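Local coordinates for biofilm-surface layer protein A (Bacillus subtilis, PDB 4BHU) that self-polymerizes into a mechanically stable layer on the surface of biofilms, makes them hydrophobic, and is required for complex colony architecture, at residues Phe42-Met56 with Gln65-Leu77. The protein carries 1 engineered substitution. Numbering follows the deposited sequence.
Sequences FTLPSGFTANTKDTM and QILNNGKTVRVPL. Engineered in segment 42-56: Met56 (natural residue Leu).
Antiparallel strand pairing in the immunoglobulin-like, E-set-type domain of this surface-layer protein joins Phe42 and Thr43 to Val73 and Thr72, and the chain after Leu44 then folds back over the hairpin 66-76. Phe42 and Val73 form the hydrogen-bonded pair: Phe42 N gives to Val73 O at 2.8 Å and Val73 N returns a bond to Phe42 O, each with 168° at the hydrogen. Leu44 N continues the pairing to Lys71 O (2.7 Å). In the non-hydrogen-bonded pair Thr43-Thr72, one water links the two OG1 atoms, 2.6 Å from that of Thr43 and 2.7 Å from that of Thr72. From the type I' turn 68-71, Asn68 ND2 also gives to the Thr72 hydroxyl oxygen, which lies close to the plane of the Asn68 amide.

A type II turn, 45-48, reverses the chain, and Ala50 N then reaches a lone pair of Gly70 O in the carbonyl plane (2.7 Å, C=O...N 140°). Ala50 CB rests on Val73 CG2 at 3.6 Å. The other branch, Val73 CG1, anti to the backbone N (chi1 178°), meets CE of the engineered selenomethionine Met56 at 3.5 Å; bends at chi2 and chi3 turn that methyl back, and the two side chains run antiparallel, flank to flank. Ile66 clasps the crossing chain from the hairpin's outer strand, CG2 against Ala50 O and CD1 3.5 Å from Asn51 C. Beyond it, Asp54 N closes the type I turn 51-54 on Asn51 O, and Asp54 OD2 accepts from Asn51 N across it and forms a salt bridge with Lys94.

Strand 39-43 lies between 72-76 and 100-109 in its sheet, while Phe42 and Leu44 pack on Leu27 of strand 22-30 and Ala50 touches Leu91 of strand 90-95 in the facing sheet.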
ATOM      1  N   PHE I  42      35.808 -11.251   6.617  1.00 26.76           N
ATOM      2  CA  PHE I  42      37.026 -11.130   7.406  1.00 27.98           C
ATOM      3  C   PHE I  42      37.974 -12.214   6.916  1.00 28.12           C
ATOM      4  O   PHE I  42      37.548 -13.341   6.691  1.00 27.41           O
ATOM      5  CB  PHE I  42      36.743 -11.389   8.886  1.00 25.92           C
ATOM      6  CG  PHE I  42      36.068 -10.261   9.598  1.00 31.62           C
ATOM      7  CD1 PHE I  42      34.685 -10.137   9.578  1.00 28.55           C
ATOM      8  CD2 PHE I  42      36.814  -9.338  10.318  1.00 31.65           C
ATOM      9  CE1 PHE I  42      34.058  -9.105  10.257  1.00 32.73           C
ATOM     10  CE2 PHE I  42      36.199  -8.301  11.001  1.00 32.00           C
ATOM     11  CZ  PHE I  42      34.815  -8.178  10.966  1.00 32.00           C
ATOM     12  N   THR I  43      39.246 -11.863   6.747  1.00 29.81           N
ATOM     13  CA  THR I  43      40.288 -12.817   6.347  1.00 30.84           C
ATOM     14  C   THR I  43      41.341 -12.890   7.460  1.00 29.39           C
ATOM     15  O   THR I  43      41.916 -11.878   7.871  1.00 31.18           O
ATOM     16  CB  THR I  43      40.959 -12.407   5.027  1.00 33.01           C
ATOM     17  OG1 THR I  43      39.964 -12.324   4.002  1.00 30.46           O
ATOM     18  CG2 THR I  43      42.040 -13.447   4.600  1.00 36.75           C
ATOM     19  N   LEU I  44      41.551 -14.089   7.975  1.00 27.82           N
ATOM     20  CA  LEU I  44      42.490 -14.287   9.072  1.00 31.93           C
ATOM     21  C   LEU I  44      43.806 -14.811   8.497  1.00 33.53           C
ATOM     22  O   LEU I  44      43.800 -15.547   7.508  1.00 30.65           O
ATOM     23  CB  LEU I  44      41.921 -15.282  10.085  1.00 31.43           C
ATOM     24  CG  LEU I  44      40.500 -15.023  10.598  1.00 36.44           C
ATOM     25  CD1 LEU I  44      40.115 -16.057  11.650  1.00 34.71           C
ATOM     26  CD2 LEU I  44      40.356 -13.631  11.155  1.00 30.50           C
ATOM     27  N   PRO I  45      44.936 -14.433   9.109  1.00 35.38           N
ATOM     28  CA  PRO I  45      46.214 -14.934   8.588  1.00 35.64           C
ATOM     29  C   PRO I  45      46.516 -16.333   9.123  1.00 34.78           C
ATOM     30  O   PRO I  45      45.909 -16.756  10.122  1.00 28.56           O
ATOM     31  CB  PRO I  45      47.215 -13.886   9.081  1.00 33.10           C
ATOM     32  CG  PRO I  45      46.616 -13.381  10.365  1.00 36.03           C
ATOM     33  CD  PRO I  45      45.120 -13.502  10.236  1.00 33.28           C
ATOM     34  N   SER I  46      47.417 -17.064   8.463  1.00 34.80           N
ATOM     35  CA  SER I  46      47.740 -18.419   8.915  1.00 35.17           C
ATOM     36  C   SER I  46      48.230 -18.298  10.346  1.00 27.99           C
ATOM     37  O   SER I  46      48.997 -17.394  10.664  1.00 32.53           O
ATOM     38  CB  SER I  46      48.800 -19.079   8.019  1.00 38.69           C
ATOM     39  OG  SER I  46      48.708 -20.497   8.104  1.00 43.22           O
ATOM     40  N   GLY I  47      47.753 -19.188  11.204  1.00 32.60           N
ATOM     41  CA  GLY I  47      47.983 -19.083  12.633  1.00 38.24           C
ATOM     42  C   GLY I  47      46.709 -18.763  13.395  1.00 35.65           C
ATOM     43  O   GLY I  47      46.615 -19.036  14.588  1.00 33.14           O
ATOM     44  N   PHE I  48      45.717 -18.189  12.709  1.00 31.16           N
ATOM     45  CA  PHE I  48      44.410 -17.935  13.318  1.00 31.93           C
ATOM     46  C   PHE I  48      43.270 -18.573  12.538  1.00 28.09           C
ATOM     47  O   PHE I  48      43.306 -18.645  11.303  1.00 31.71           O
ATOM     48  CB  PHE I  48      44.175 -16.428  13.453  1.00 30.21           C
ATOM     49  CG  PHE I  48      45.130 -15.769  14.389  1.00 32.46           C
ATOM     50  CD1 PHE I  48      44.842 -15.677  15.733  1.00 29.45           C
ATOM     51  CD2 PHE I  48      46.332 -15.263  13.930  1.00 36.99           C
ATOM     52  CE1 PHE I  48      45.731 -15.082  16.599  1.00 31.82           C
ATOM     53  CE2 PHE I  48      47.222 -14.668  14.794  1.00 36.60           C
ATOM     54  CZ  PHE I  48      46.916 -14.579  16.130  1.00 31.98           C
ATOM     55  N   THR I  49      42.261 -19.040  13.261  1.00 32.73           N
ATOM     56  CA  THR I  49      41.091 -19.640  12.634  1.00 32.96           C
ATOM     57  C   THR I  49      39.869 -19.340  13.454  1.00 32.61           C
ATOM     58  O   THR I  49      39.971 -19.109  14.660  1.00 34.47           O
ATOM     59  CB  THR I  49      41.190 -21.184  12.563  1.00 37.67           C
ATOM     60  OG1 THR I  49      41.378 -21.691  13.886  1.00 34.60           O
ATOM     61  CG2 THR I  49      42.349 -21.629  11.674  1.00 33.95           C
ATOM     62  N   ALA I  50      38.706 -19.385  12.803  1.00 33.95           N
ATOM     63  CA  ALA I  50      37.439 -19.153  13.476  1.00 32.86           C
ATOM     64  C   ALA I  50      36.670 -20.444  13.515  1.00 29.95           C
ATOM     65  O   ALA I  50      36.816 -21.291  12.624  1.00 30.36           O
ATOM     66  CB  ALA I  50      36.610 -18.049  12.749  1.00 35.48           C
ATOM     67  N   ASN I  51      35.840 -20.579  14.544  1.00 31.40           N
ATOM     68  CA  ASN I  51      34.920 -21.696  14.664  1.00 34.45           C
ATOM     69  C   ASN I  51      33.634 -21.179  15.284  1.00 36.90           C
ATOM     70  O   ASN I  51      33.521 -19.983  15.572  1.00 36.09           O
ATOM     71  CB  ASN I  51      35.535 -22.834  15.492  1.00 37.12           C
ATOM     72  CG  ASN I  51      35.867 -22.425  16.917  1.00 36.39           C
ATOM     73  OD1 ASN I  51      35.075 -21.778  17.604  1.00 35.58           O
ATOM     74  ND2 ASN I  51      37.049 -22.822  17.374  1.00 45.39           N
ATOM     75  N   THR I  52      32.668 -22.070  15.482  1.00 34.85           N
ATOM     76  CA  THR I  52      31.326 -21.684  15.913  1.00 38.06           C
ATOM     77  C   THR I  52      31.233 -21.292  17.385  1.00 35.85           C
ATOM     78  O   THR I  52      30.145 -20.985  17.860  1.00 40.15           O
ATOM     79  CB  THR I  52      30.327 -22.812  15.647  1.00 38.03           C
ATOM     80  OG1 THR I  52      30.776 -24.000  16.308  1.00 42.36           O
ATOM     81  CG2 THR I  52      30.221 -23.081  14.157  1.00 39.59           C
ATOM     82  N   LYS I  53      32.358 -21.322  18.104  1.00 37.85           N
ATOM     83  CA  LYS I  53      32.405 -20.780  19.468  1.00 42.09           C
ATOM     84  C   LYS I  53      32.782 -19.301  19.410  1.00 39.55           C
ATOM     85  O   LYS I  53      32.648 -18.573  20.385  1.00 35.75           O
ATOM     86  CB  LYS I  53      33.404 -21.541  20.362  1.00 44.96           C
ATOM     87  CG  LYS I  53      32.928 -22.920  20.851  1.00 50.18           C
ATOM     88  CD  LYS I  53      34.070 -23.736  21.519  1.00 65.11           C
ATOM     89  CE  LYS I  53      34.436 -23.222  22.930  1.00 71.22           C
ATOM     90  NZ  LYS I  53      35.574 -23.969  23.584  1.00 66.61           N
ATOM     91  N   ASP I  54      33.267 -18.859  18.257  1.00 35.50           N
ATOM     92  CA  ASP I  54      33.543 -17.445  18.067  1.00 35.67           C
ATOM     93  C   ASP I  54      32.244 -16.722  17.737  1.00 31.49           C
ATOM     94  O   ASP I  54      31.240 -17.354  17.432  1.00 31.61           O
ATOM     95  CB  ASP I  54      34.608 -17.270  16.989  1.00 30.75           C
ATOM     96  CG  ASP I  54      35.926 -17.919  17.389  1.00 38.70           C
ATOM     97  OD1 ASP I  54      36.295 -17.785  18.576  1.00 39.49           O
ATOM     98  OD2 ASP I  54      36.572 -18.587  16.552  1.00 32.41           O
ATOM     99  N   THR I  55      32.251 -15.401  17.811  1.00 30.65           N
ATOM    100  CA  THR I  55      31.017 -14.658  17.665  1.00 33.41           C
ATOM    101  C   THR I  55      31.218 -13.441  16.790  1.00 30.17           C
ATOM    102  O   THR I  55      32.318 -12.877  16.715  1.00 31.54           O
ATOM    103  CB  THR I  55      30.457 -14.193  19.047  1.00 38.83           C
ATOM    104  OG1 THR I  55      31.337 -13.219  19.621  1.00 38.94           O
ATOM    105  CG2 THR I  55      30.304 -15.375  20.021  1.00 34.54           C
HETATM  106  N   MSE I  56      30.138 -13.052  16.116  1.00 35.63           N
HETATM  107  CA  MSE I  56      30.072 -11.810  15.368  1.00 30.78           C
HETATM  108  C   MSE I  56      28.959 -10.953  15.996  1.00 33.79           C
HETATM  109  O   MSE I  56      27.807 -11.387  16.065  1.00 33.74           O
HETATM  110  CB  MSE I  56      29.721 -12.127  13.923  1.00 36.87           C
HETATM  111  CG  MSE I  56      29.686 -10.951  13.026  1.00 30.17           C
HETATM  112 SE   MSE I  56      31.497 -10.328  12.660  1.00 57.63          SE
HETATM  113  CE  MSE I  56      32.074 -11.745  11.405  1.00 39.67           C
ATOM    114  N   GLN I  65      29.096 -19.756   7.586  1.00 31.93           N
ATOM    115  CA  GLN I  65      29.792 -18.475   7.623  1.00 27.15           C
ATOM    116  C   GLN I  65      31.302 -18.607   7.707  1.00 31.68           C
ATOM    117  O   GLN I  65      32.029 -17.615   7.591  1.00 27.94           O
ATOM    118  CB  GLN I  65      29.303 -17.647   8.812  1.00 30.41           C
ATOM    119  CG  GLN I  65      27.863 -17.198   8.675  1.00 32.36           C
ATOM    120  CD  GLN I  65      27.336 -16.464   9.912  1.00 36.07           C
ATOM    121  OE1 GLN I  65      27.850 -16.628  11.014  1.00 32.56           O
ATOM    122  NE2 GLN I  65      26.291 -15.665   9.722  1.00 39.24           N
ATOM    123  N   ILE I  66      31.781 -19.825   7.910  1.00 30.07           N
ATOM    124  CA  ILE I  66      33.212 -20.056   8.056  1.00 31.94           C
ATOM    125  C   ILE I  66      33.701 -20.948   6.916  1.00 32.51           C
ATOM    126  O   ILE I  66      33.143 -22.021   6.681  1.00 33.58           O
ATOM    127  CB  ILE I  66      33.527 -20.753   9.391  1.00 31.23           C
ATOM    128  CG1 ILE I  66      33.028 -19.905  10.557  1.00 28.85           C
ATOM    129  CG2 ILE I  66      35.036 -20.980   9.525  1.00 32.34           C
ATOM    130  CD1 ILE I  66      32.970 -20.639  11.867  1.00 35.63           C
ATOM    131  N   LEU I  67      34.734 -20.513   6.208  1.00 30.25           N
ATOM    132  CA  LEU I  67      35.315 -21.373   5.182  1.00 39.86           C
ATOM    133  C   LEU I  67      36.820 -21.149   5.016  1.00 38.25           C
ATOM    134  O   LEU I  67      37.446 -20.444   5.806  1.00 29.94           O
ATOM    135  CB  LEU I  67      34.592 -21.146   3.857  1.00 41.79           C
ATOM    136  CG  LEU I  67      34.553 -19.687   3.436  1.00 43.72           C
ATOM    137  CD1 LEU I  67      34.926 -19.594   1.964  1.00 49.33           C
ATOM    138  CD2 LEU I  67      33.165 -19.073   3.712  1.00 44.16           C
ATOM    139  N   ASN I  68      37.405 -21.746   3.978  1.00 37.32           N
ATOM    140  CA  ASN I  68      38.831 -21.556   3.727  1.00 36.65           C
ATOM    141  C   ASN I  68      39.628 -22.026   4.951  1.00 37.91           C
ATOM    142  O   ASN I  68      40.553 -21.357   5.420  1.00 32.26           O
ATOM    143  CB  ASN I  68      39.114 -20.089   3.412  1.00 36.07           C
ATOM    144  CG  ASN I  68      40.549 -19.844   3.004  1.00 43.63           C
ATOM    145  OD1 ASN I  68      41.260 -20.765   2.580  1.00 47.93           O
ATOM    146  ND2 ASN I  68      40.990 -18.597   3.139  1.00 40.05           N
ATOM    147  N   ASN I  69      39.239 -23.190   5.460  1.00 34.67           N
ATOM    148  CA  ASN I  69      39.919 -23.822   6.587  1.00 41.19           C
ATOM    149  C   ASN I  69      39.940 -22.913   7.813  1.00 40.16           C
ATOM    150  O   ASN I  69      40.972 -22.743   8.469  1.00 39.99           O
ATOM    151  CB  ASN I  69      41.329 -24.237   6.176  1.00 39.41           C
ATOM    152  CG  ASN I  69      41.329 -25.169   4.960  1.00 50.66           C
ATOM    153  OD1 ASN I  69      42.070 -24.954   3.997  1.00 54.39           O
ATOM    154  ND2 ASN I  69      40.466 -26.184   4.988  1.00 46.81           N
ATOM    155  N   GLY I  70      38.785 -22.318   8.096  1.00 39.77           N
ATOM    156  CA  GLY I  70      38.610 -21.455   9.254  1.00 36.64           C
ATOM    157  C   GLY I  70      39.210 -20.062   9.141  1.00 30.46           C
ATOM    158  O   GLY I  70      39.161 -19.305  10.103  1.00 29.71           O
ATOM    159  N   LYS I  71      39.752 -19.700   7.983  1.00 30.11           N
ATOM    160  CA  LYS I  71      40.434 -18.410   7.841  1.00 29.41           C
ATOM    161  C   LYS I  71      39.572 -17.294   7.243  1.00 32.03           C
ATOM    162  O   LYS I  71      39.994 -16.134   7.222  1.00 29.42           O
ATOM    163  CB  LYS I  71      41.670 -18.558   6.972  1.00 30.65           C
ATOM    164  CG  LYS I  71      42.805 -19.368   7.639  1.00 36.46           C
ATOM    165  CD  LYS I  71      44.063 -19.373   6.762  1.00 37.76           C
ATOM    166  CE  LYS I  71      43.887 -20.280   5.543  1.00 43.77           C
ATOM    167  NZ  LYS I  71      45.129 -20.391   4.719  1.00 48.02           N
ATOM    168  N   THR I  72      38.395 -17.647   6.740  1.00 27.41           N
ATOM    169  CA  THR I  72      37.477 -16.663   6.150  1.00 27.76           C
ATOM    170  C   THR I  72      36.143 -16.688   6.864  1.00 27.36           C
ATOM    171  O   THR I  72      35.536 -17.742   7.041  1.00 31.45           O
ATOM    172  CB  THR I  72      37.261 -16.938   4.636  1.00 33.76           C
ATOM    173  OG1 THR I  72      38.483 -16.676   3.937  1.00 33.45           O
ATOM    174  CG2 THR I  72      36.160 -16.022   4.047  1.00 34.79           C
ATOM    175  N   VAL I  73      35.674 -15.518   7.263  1.00 30.25           N
ATOM    176  CA  VAL I  73      34.362 -15.410   7.881  1.00 26.21           C
ATOM    177  C   VAL I  73      33.537 -14.469   7.018  1.00 28.20           C
ATOM    178  O   VAL I  73      33.931 -13.325   6.787  1.00 27.82           O
ATOM    179  CB  VAL I  73      34.454 -14.894   9.330  1.00 30.16           C
ATOM    180  CG1 VAL I  73      33.067 -14.759   9.920  1.00 31.17           C
ATOM    181  CG2 VAL I  73      35.310 -15.849  10.185  1.00 28.56           C
ATOM    182  N   ARG I  74      32.404 -14.981   6.546  1.00 28.45           N
ATOM    183  CA  ARG I  74      31.564 -14.319   5.551  1.00 28.39           C
ATOM    184  C   ARG I  74      30.127 -14.205   6.044  1.00 35.34           C
ATOM    185  O   ARG I  74      29.496 -15.215   6.395  1.00 33.23           O
ATOM    186  CB  ARG I  74      31.551 -15.165   4.301  1.00 35.19           C
ATOM    187  CG  ARG I  74      31.822 -14.440   3.037  1.00 41.94           C
ATOM    188  CD  ARG I  74      32.017 -15.458   1.937  1.00 41.16           C
ATOM    189  NE  ARG I  74      33.332 -15.339   1.328  1.00 42.81           N
ATOM    190  CZ  ARG I  74      33.772 -16.130   0.362  1.00 45.40           C
ATOM    191  NH1 ARG I  74      32.994 -17.101  -0.092  1.00 41.58           N
ATOM    192  NH2 ARG I  74      34.985 -15.955  -0.145  1.00 52.09           N
ATOM    193  N   VAL I  75      29.614 -12.975   6.062  1.00 28.44           N
ATOM    194  CA  VAL I  75      28.234 -12.716   6.450  1.00 30.22           C
ATOM    195  C   VAL I  75      27.546 -11.857   5.403  1.00 26.44           C
ATOM    196  O   VAL I  75      27.781 -10.641   5.338  1.00 27.00           O
ATOM    197  CB  VAL I  75      28.154 -12.008   7.786  1.00 31.23           C
ATOM    198  CG1 VAL I  75      26.698 -11.882   8.205  1.00 33.47           C
ATOM    199  CG2 VAL I  75      28.944 -12.785   8.843  1.00 36.67           C
ATOM    200  N   PRO I  76      26.743 -12.499   4.550  1.00 32.59           N
ATOM    201  CA  PRO I  76      26.006 -11.749   3.545  1.00 28.82           C
ATOM    202  C   PRO I  76      25.043 -10.835   4.284  1.00 30.68           C
ATOM    203  O   PRO I  76      24.459 -11.230   5.308  1.00 27.70           O
ATOM    204  CB  PRO I  76      25.292 -12.849   2.737  1.00 33.91           C
ATOM    205  CG  PRO I  76      26.151 -14.073   2.932  1.00 31.91           C
ATOM    206  CD  PRO I  76      26.583 -13.961   4.364  1.00 33.76           C
ATOM    207  N   LEU I  77      24.937  -9.604   3.792  1.00 29.34           N
ATOM    208  CA  LEU I  77      24.267  -8.540   4.517  1.00 28.98           C
ATOM    209  C   LEU I  77      22.758  -8.579   4.236  1.00 27.54           C
ATOM    210  O   LEU I  77      22.248  -7.879   3.358  1.00 30.12           O
ATOM    211  CB  LEU I  77      24.878  -7.170   4.150  1.00 26.48           C
ATOM    212  CG  LEU I  77      25.879  -6.420   5.043  1.00 35.21           C
ATOM    213  CD1 LEU I  77      26.399  -7.150   6.288  1.00 31.34           C
ATOM    214  CD2 LEU I  77      27.043  -5.906   4.202  1.00 33.53           C
TER
HETATM  215  O   HOH W   1      38.836 -14.310   2.763  1.00 41.14           O